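Local coordinates for protein 3-deoxy-d-manno-octulosonic-acid transferase (Acinetobacter baumannii, PDB 4BFC) that probably transfers Kdo sugar residues from CMP-Kdo to the lipid A precursor, this C-terminal domain being the part that binds CMP-Kdo, at residues V77-F88 with L115-W125. Residues are numbered along the deposited sequence; the frame is centred on the assembly and turned at random.
With BME (beta-mercaptoethanol), chain D; SO4 (sulfate ion), chain B.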
loop_
_atom_site.group_PDB
_atom_site.type_symbol
_atom_site.label_atom_id
_atom_site.label_comp_id
_atom_site.label_asym_id
_atom_site.label_seq_id
_atom_site.Cartn_x
_atom_site.Cartn_y
_atom_site.Cartn_z
ATOM N N VAL A 77 -10.002 -11.826 7.500
ATOM C CA VAL A 77 -9.093 -11.769 6.342
ATOM C C VAL A 77 -8.376 -10.408 6.394
ATOM O O VAL A 77 -8.849 -9.414 5.815
ATOM C CB VAL A 77 -9.837 -11.968 5.002
ATOM C CG1 VAL A 77 -8.808 -12.231 3.880
ATOM C CG2 VAL A 77 -10.963 -13.015 5.100
ATOM N N PRO A 78 -7.281 -10.288 7.116
ATOM C CA PRO A 78 -6.628 -8.956 7.231
ATOM C C PRO A 78 -6.081 -8.503 5.846
ATOM O O PRO A 78 -5.722 -9.361 4.943
ATOM C CB PRO A 78 -5.428 -9.229 8.175
ATOM C CG PRO A 78 -5.985 -10.390 8.979
ATOM C CD PRO A 78 -6.559 -11.289 7.942
ATOM N N ARG A 79 -6.148 -7.200 5.569
ATOM C CA ARG A 79 -5.735 -6.677 4.253
ATOM C C ARG A 79 -4.257 -6.907 3.977
ATOM O O ARG A 79 -3.853 -7.214 2.854
ATOM C CB ARG A 79 -6.038 -5.160 4.269
ATOM C CG ARG A 79 -5.586 -4.445 2.980
ATOM C CD ARG A 79 -6.317 -4.994 1.765
ATOM N NE ARG A 79 -5.982 -4.233 0.547
ATOM C CZ ARG A 79 -6.324 -4.557 -0.665
ATOM N NH1 ARG A 79 -7.023 -5.673 -0.885
ATOM N NH2 ARG A 79 -6.021 -3.682 -1.668
ATOM N N HIS A 80 -3.450 -6.734 5.019
ATOM C CA HIS A 80 -2.010 -6.779 4.860
ATOM C C HIS A 80 -1.399 -8.039 5.406
ATOM O O HIS A 80 -1.397 -8.288 6.632
ATOM C CB HIS A 80 -1.357 -5.583 5.494
ATOM C CG HIS A 80 -1.926 -4.271 5.026
ATOM N ND1 HIS A 80 -2.887 -3.614 5.726
ATOM C CD2 HIS A 80 -1.739 -3.578 3.848
ATOM C CE1 HIS A 80 -3.245 -2.512 5.012
ATOM N NE2 HIS A 80 -2.505 -2.479 3.888
ATOM N N PRO A 81 -0.778 -8.864 4.510
ATOM C CA PRO A 81 -0.176 -10.104 5.051
ATOM C C PRO A 81 0.834 -9.999 6.204
ATOM O O PRO A 81 0.933 -10.945 7.062
ATOM C CB PRO A 81 0.387 -10.800 3.796
ATOM C CG PRO A 81 -0.561 -10.339 2.726
ATOM C CD PRO A 81 -0.760 -8.868 3.042
ATOM N N GLU A 82 1.576 -8.870 6.290
ATOM C CA GLU A 82 2.569 -8.726 7.319
ATOM C C GLU A 82 1.892 -8.706 8.708
ATOM O O GLU A 82 2.506 -9.055 9.673
ATOM C CB GLU A 82 3.465 -7.482 7.125
ATOM C CG GLU A 82 2.744 -6.158 7.205
ATOM C CD GLU A 82 3.713 -4.947 7.473
ATOM O OE1 GLU A 82 4.885 -5.172 7.765
ATOM O OE2 GLU A 82 3.199 -3.838 7.451
ATOM N N ARG A 83 0.578 -8.417 8.704
ATOM C CA ARG A 83 -0.208 -8.355 9.925
ATOM C C ARG A 83 -0.861 -9.659 10.334
ATOM O O ARG A 83 -1.532 -9.694 11.349
ATOM C CB ARG A 83 -1.299 -7.241 9.878
ATOM C CG ARG A 83 -0.757 -5.823 9.892
ATOM C CD ARG A 83 -1.814 -4.772 10.075
ATOM N NE ARG A 83 -2.470 -4.865 11.395
ATOM C CZ ARG A 83 -3.733 -5.252 11.543
ATOM N NH1 ARG A 83 -4.502 -5.576 10.484
ATOM N NH2 ARG A 83 -4.246 -5.297 12.786
ATOM N N PHE A 84 -0.770 -10.732 9.527
ATOM C CA PHE A 84 -1.400 -11.995 9.960
ATOM C C PHE A 84 -1.043 -12.445 11.360
ATOM O O PHE A 84 -1.923 -12.778 12.120
ATOM C CB PHE A 84 -1.060 -13.088 8.933
ATOM C CG PHE A 84 -1.703 -12.901 7.561
ATOM C CD1 PHE A 84 -2.750 -11.966 7.278
ATOM C CD2 PHE A 84 -1.179 -13.616 6.480
ATOM C CE1 PHE A 84 -3.328 -11.901 6.004
ATOM C CE2 PHE A 84 -1.724 -13.507 5.209
ATOM C CZ PHE A 84 -2.788 -12.652 4.947
ATOM N N ASP A 85 0.250 -12.514 11.762
ATOM C CA ASP A 85 0.582 -12.935 13.122
ATOM C C ASP A 85 0.054 -11.956 14.177
ATOM O O ASP A 85 -0.357 -12.404 15.262
ATOM C CB ASP A 85 2.124 -13.124 13.255
ATOM C CG ASP A 85 2.590 -14.364 12.571
ATOM O OD1 ASP A 85 1.753 -15.233 12.184
ATOM O OD2 ASP A 85 3.816 -14.489 12.425
ATOM N N GLU A 86 0.026 -10.668 13.865
ATOM C CA GLU A 86 -0.563 -9.627 14.749
ATOM C C GLU A 86 -2.020 -9.917 15.057
ATOM O O GLU A 86 -2.444 -9.857 16.215
ATOM C CB GLU A 86 -0.405 -8.205 14.172
ATOM C CG GLU A 86 -1.270 -7.115 14.817
ATOM C CD GLU A 86 -0.828 -6.742 16.227
ATOM O OE1 GLU A 86 0.246 -7.247 16.706
ATOM O OE2 GLU A 86 -1.573 -5.968 16.897
ATOM N N VAL A 87 -2.779 -10.219 14.019
ATOM C CA VAL A 87 -4.197 -10.512 14.185
ATOM C C VAL A 87 -4.396 -11.842 14.942
ATOM O O VAL A 87 -5.281 -11.888 15.788
ATOM C CB VAL A 87 -4.881 -10.454 12.837
ATOM C CG1 VAL A 87 -6.364 -10.856 12.962
ATOM C CG2 VAL A 87 -4.781 -9.047 12.240
ATOM N N PHE A 88 -3.555 -12.884 14.683
ATOM C CA PHE A 88 -3.611 -14.078 15.498
ATOM C C PHE A 88 -3.489 -13.682 16.984
ATOM O O PHE A 88 -4.331 -14.137 17.809
ATOM C CB PHE A 88 -2.565 -15.114 15.065
ATOM C CG PHE A 88 -2.736 -16.421 15.808
ATOM C CD1 PHE A 88 -3.851 -17.219 15.550
ATOM C CD2 PHE A 88 -1.796 -16.816 16.769
ATOM C CE1 PHE A 88 -4.030 -18.427 16.211
ATOM C CE2 PHE A 88 -1.969 -18.013 17.448
ATOM C CZ PHE A 88 -3.097 -18.814 17.180
ATOM N N LEU A 115 -8.830 -17.622 11.167
ATOM C CA LEU A 115 -7.935 -16.624 10.548
ATOM C C LEU A 115 -7.510 -17.110 9.164
ATOM O O LEU A 115 -6.761 -18.131 9.007
ATOM C CB LEU A 115 -6.762 -16.368 11.429
ATOM C CG LEU A 115 -5.707 -15.403 10.930
ATOM C CD1 LEU A 115 -6.294 -13.990 10.634
ATOM C CD2 LEU A 115 -4.619 -15.286 12.008
ATOM N N ALA A 116 -8.017 -16.432 8.142
ATOM C CA ALA A 116 -7.720 -16.765 6.766
ATOM C C ALA A 116 -6.435 -16.062 6.286
ATOM O O ALA A 116 -6.427 -15.117 5.449
ATOM C CB ALA A 116 -8.954 -16.524 5.837
ATOM N N ASP A 117 -5.346 -16.500 6.862
ATOM C CA ASP A 117 -4.015 -15.887 6.714
ATOM C C ASP A 117 -3.282 -16.515 5.529
ATOM O O ASP A 117 -2.205 -17.172 5.727
ATOM C CB ASP A 117 -3.214 -15.902 8.019
ATOM C CG ASP A 117 -2.998 -17.307 8.623
ATOM O OD1 ASP A 117 -3.721 -18.255 8.241
ATOM O OD2 ASP A 117 -2.028 -17.399 9.392
ATOM N N SER A 118 -3.798 -16.225 4.342
ATOM C CA SER A 118 -3.226 -16.701 3.086
ATOM C C SER A 118 -3.384 -15.641 2.002
ATOM O O SER A 118 -4.086 -14.673 2.173
ATOM C CB SER A 118 -3.966 -17.958 2.689
ATOM O OG SER A 118 -5.310 -17.671 2.258
ATOM N N MET A 119 -2.732 -15.808 0.844
ATOM C CA MET A 119 -2.823 -14.787 -0.169
ATOM C C MET A 119 -3.715 -15.266 -1.320
ATOM O O MET A 119 -3.729 -16.462 -1.666
ATOM C CB MET A 119 -1.405 -14.367 -0.614
ATOM C CG MET A 119 -0.602 -13.658 0.493
ATOM S SD MET A 119 0.632 -12.592 -0.234
ATOM C CE MET A 119 1.984 -12.780 0.936
ATOM N N GLY A 120 -4.599 -14.409 -1.814
ATOM C CA GLY A 120 -5.314 -14.662 -3.050
ATOM C C GLY A 120 -6.623 -15.426 -2.932
ATOM O O GLY A 120 -7.162 -15.890 -3.931
ATOM N N GLU A 121 -7.126 -15.579 -1.705
ATOM C CA GLU A 121 -8.274 -16.443 -1.494
ATOM C C GLU A 121 -9.522 -15.735 -0.957
ATOM O O GLU A 121 -10.526 -16.382 -0.633
ATOM C CB GLU A 121 -7.884 -17.578 -0.541
ATOM C CG GLU A 121 -6.689 -18.409 -0.895
ATOM C CD GLU A 121 -6.656 -19.690 -0.067
ATOM O OE1 GLU A 121 -6.308 -19.632 1.117
ATOM O OE2 GLU A 121 -7.029 -20.763 -0.610
ATOM N N LEU A 122 -9.503 -14.396 -0.960
ATOM C CA LEU A 122 -10.687 -13.627 -0.548
ATOM C C LEU A 122 -12.034 -14.115 -1.140
ATOM O O LEU A 122 -13.068 -14.182 -0.400
ATOM C CB LEU A 122 -10.431 -12.122 -0.801
ATOM C CG LEU A 122 -11.388 -11.192 -0.078
ATOM C CD1 LEU A 122 -11.491 -11.421 1.435
ATOM C CD2 LEU A 122 -11.113 -9.754 -0.488
ATOM N N TRP A 123 -12.092 -14.470 -2.448
ATOM C CA TRP A 123 -13.293 -14.987 -3.090
ATOM C C TRP A 123 -13.795 -16.259 -2.437
ATOM O O TRP A 123 -14.974 -16.433 -2.279
ATOM C CB TRP A 123 -13.092 -15.220 -4.589
ATOM C CG TRP A 123 -13.296 -13.936 -5.345
ATOM C CD1 TRP A 123 -12.567 -12.758 -5.203
ATOM C CD2 TRP A 123 -14.363 -13.617 -6.324
ATOM N NE1 TRP A 123 -13.060 -11.777 -6.034
ATOM C CE2 TRP A 123 -14.135 -12.221 -6.731
ATOM C CE3 TRP A 123 -15.426 -14.322 -6.895
ATOM C CZ2 TRP A 123 -14.954 -11.580 -7.668
ATOM C CZ3 TRP A 123 -16.246 -13.658 -7.833
ATOM C CH2 TRP A 123 -16.008 -12.320 -8.207
ATOM N N LEU A 124 -12.877 -17.146 -2.056
ATOM C CA LEU A 124 -13.304 -18.362 -1.383
ATOM C C LEU A 124 -14.097 -18.024 -0.093
ATOM O O LEU A 124 -15.153 -18.627 0.130
ATOM C CB LEU A 124 -12.083 -19.246 -1.039
ATOM C CG LEU A 124 -12.146 -20.530 -0.195
ATOM C CD1 LEU A 124 -13.173 -21.421 -0.842
ATOM C CD2 LEU A 124 -10.747 -21.204 -0.098
ATOM N N TRP A 125 -13.533 -17.131 0.734
ATOM C CA TRP A 125 -14.151 -16.777 2.042
ATOM C C TRP A 125 -15.475 -16.098 1.816
ATOM O O TRP A 125 -16.449 -16.460 2.440
ATOM C CB TRP A 125 -13.231 -15.951 2.906
ATOM C CG TRP A 125 -11.851 -16.596 2.948
ATOM C CD1 TRP A 125 -10.664 -16.024 2.570
ATOM C CD2 TRP A 125 -11.544 -18.002 3.221
ATOM N NE1 TRP A 125 -9.633 -16.936 2.622
ATOM C CE2 TRP A 125 -10.097 -18.148 3.009
ATOM C CE3 TRP A 125 -12.292 -19.112 3.586
ATOM C CZ2 TRP A 125 -9.461 -19.345 3.180
ATOM C CZ3 TRP A 125 -11.634 -20.352 3.710
ATOM C CH2 TRP A 125 -10.242 -20.439 3.568
HETATM C C1 BME D . 2.902 -7.451 2.939
HETATM C C2 BME D . 4.041 -8.290 3.370
HETATM O O1 BME D . 2.108 -7.057 4.058
HETATM S S2 BME D . 5.409 -7.183 3.800
HETATM S S SO4 B . -4.105 -0.552 1.350
HETATM O O1 SO4 B . -3.881 0.297 0.126
HETATM O O2 SO4 B . -5.405 -0.145 1.948
HETATM O O3 SO4 B . -3.087 -0.391 2.431
HETATM O O4 SO4 B . -4.265 -1.897 0.840
#
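The ring of Phe84 lies with one face against CA and CB of Asp117, a CH-pi contact in which Asp117 CA sits 3.6 Å from the ring centroid and 13° off its normal. The two segments leave neighbouring parallel strands, 72-78 and 113-115, at their C-terminal ends in the Rossmann-like domain expected of a GT-B glycosyltransferase. Pro81 CA covers the opposite face of the same ring, so Phe84 is clamped between the 3-10 turn that precedes it and the loop after Leu115. With CG anti to its carbonyl carbon (chi1 -68°), Phe84 reaches back under Pro81, and beyond Asp117 the ring reaches Ser118, CE2 standing 3.5 Å from Ser118 N.

On one side of this sandwich Leu115 spreads its two methyls: CD1 meets the Pro78 ring at CD (3.8 Å) and Val87 CG1, while CD2 touches Phe88 CB and lies near the plane of the Phe88 ring, at its edge. Val77 packs on the start of helix 122-128, its CG1 on Leu122 CD1 at 3.7 Å and its CG2 on Trp125 CD1. Farther out, Met119 bends at its last torsion to lay CE against Pro81 CB.

No hydrogen bond joins the two segments. Two consecutive inverse gamma turns, centred on Ala116 and Asp117 and each closed by a weak backbone hydrogen bond, shape the loop, and the Asp117 carboxylate is gripped by Ser102 and Arg100; Arg100 also pairs with Asp85, which probably eases the closeness of the two acids. Beyond the packing, Arg79 and His80 hold a sulfate, probably from the crystallisation liquor: Arg79 NE donates almost straight (174°) to O4, and His80 NE2 to O3 at 2.6 Å.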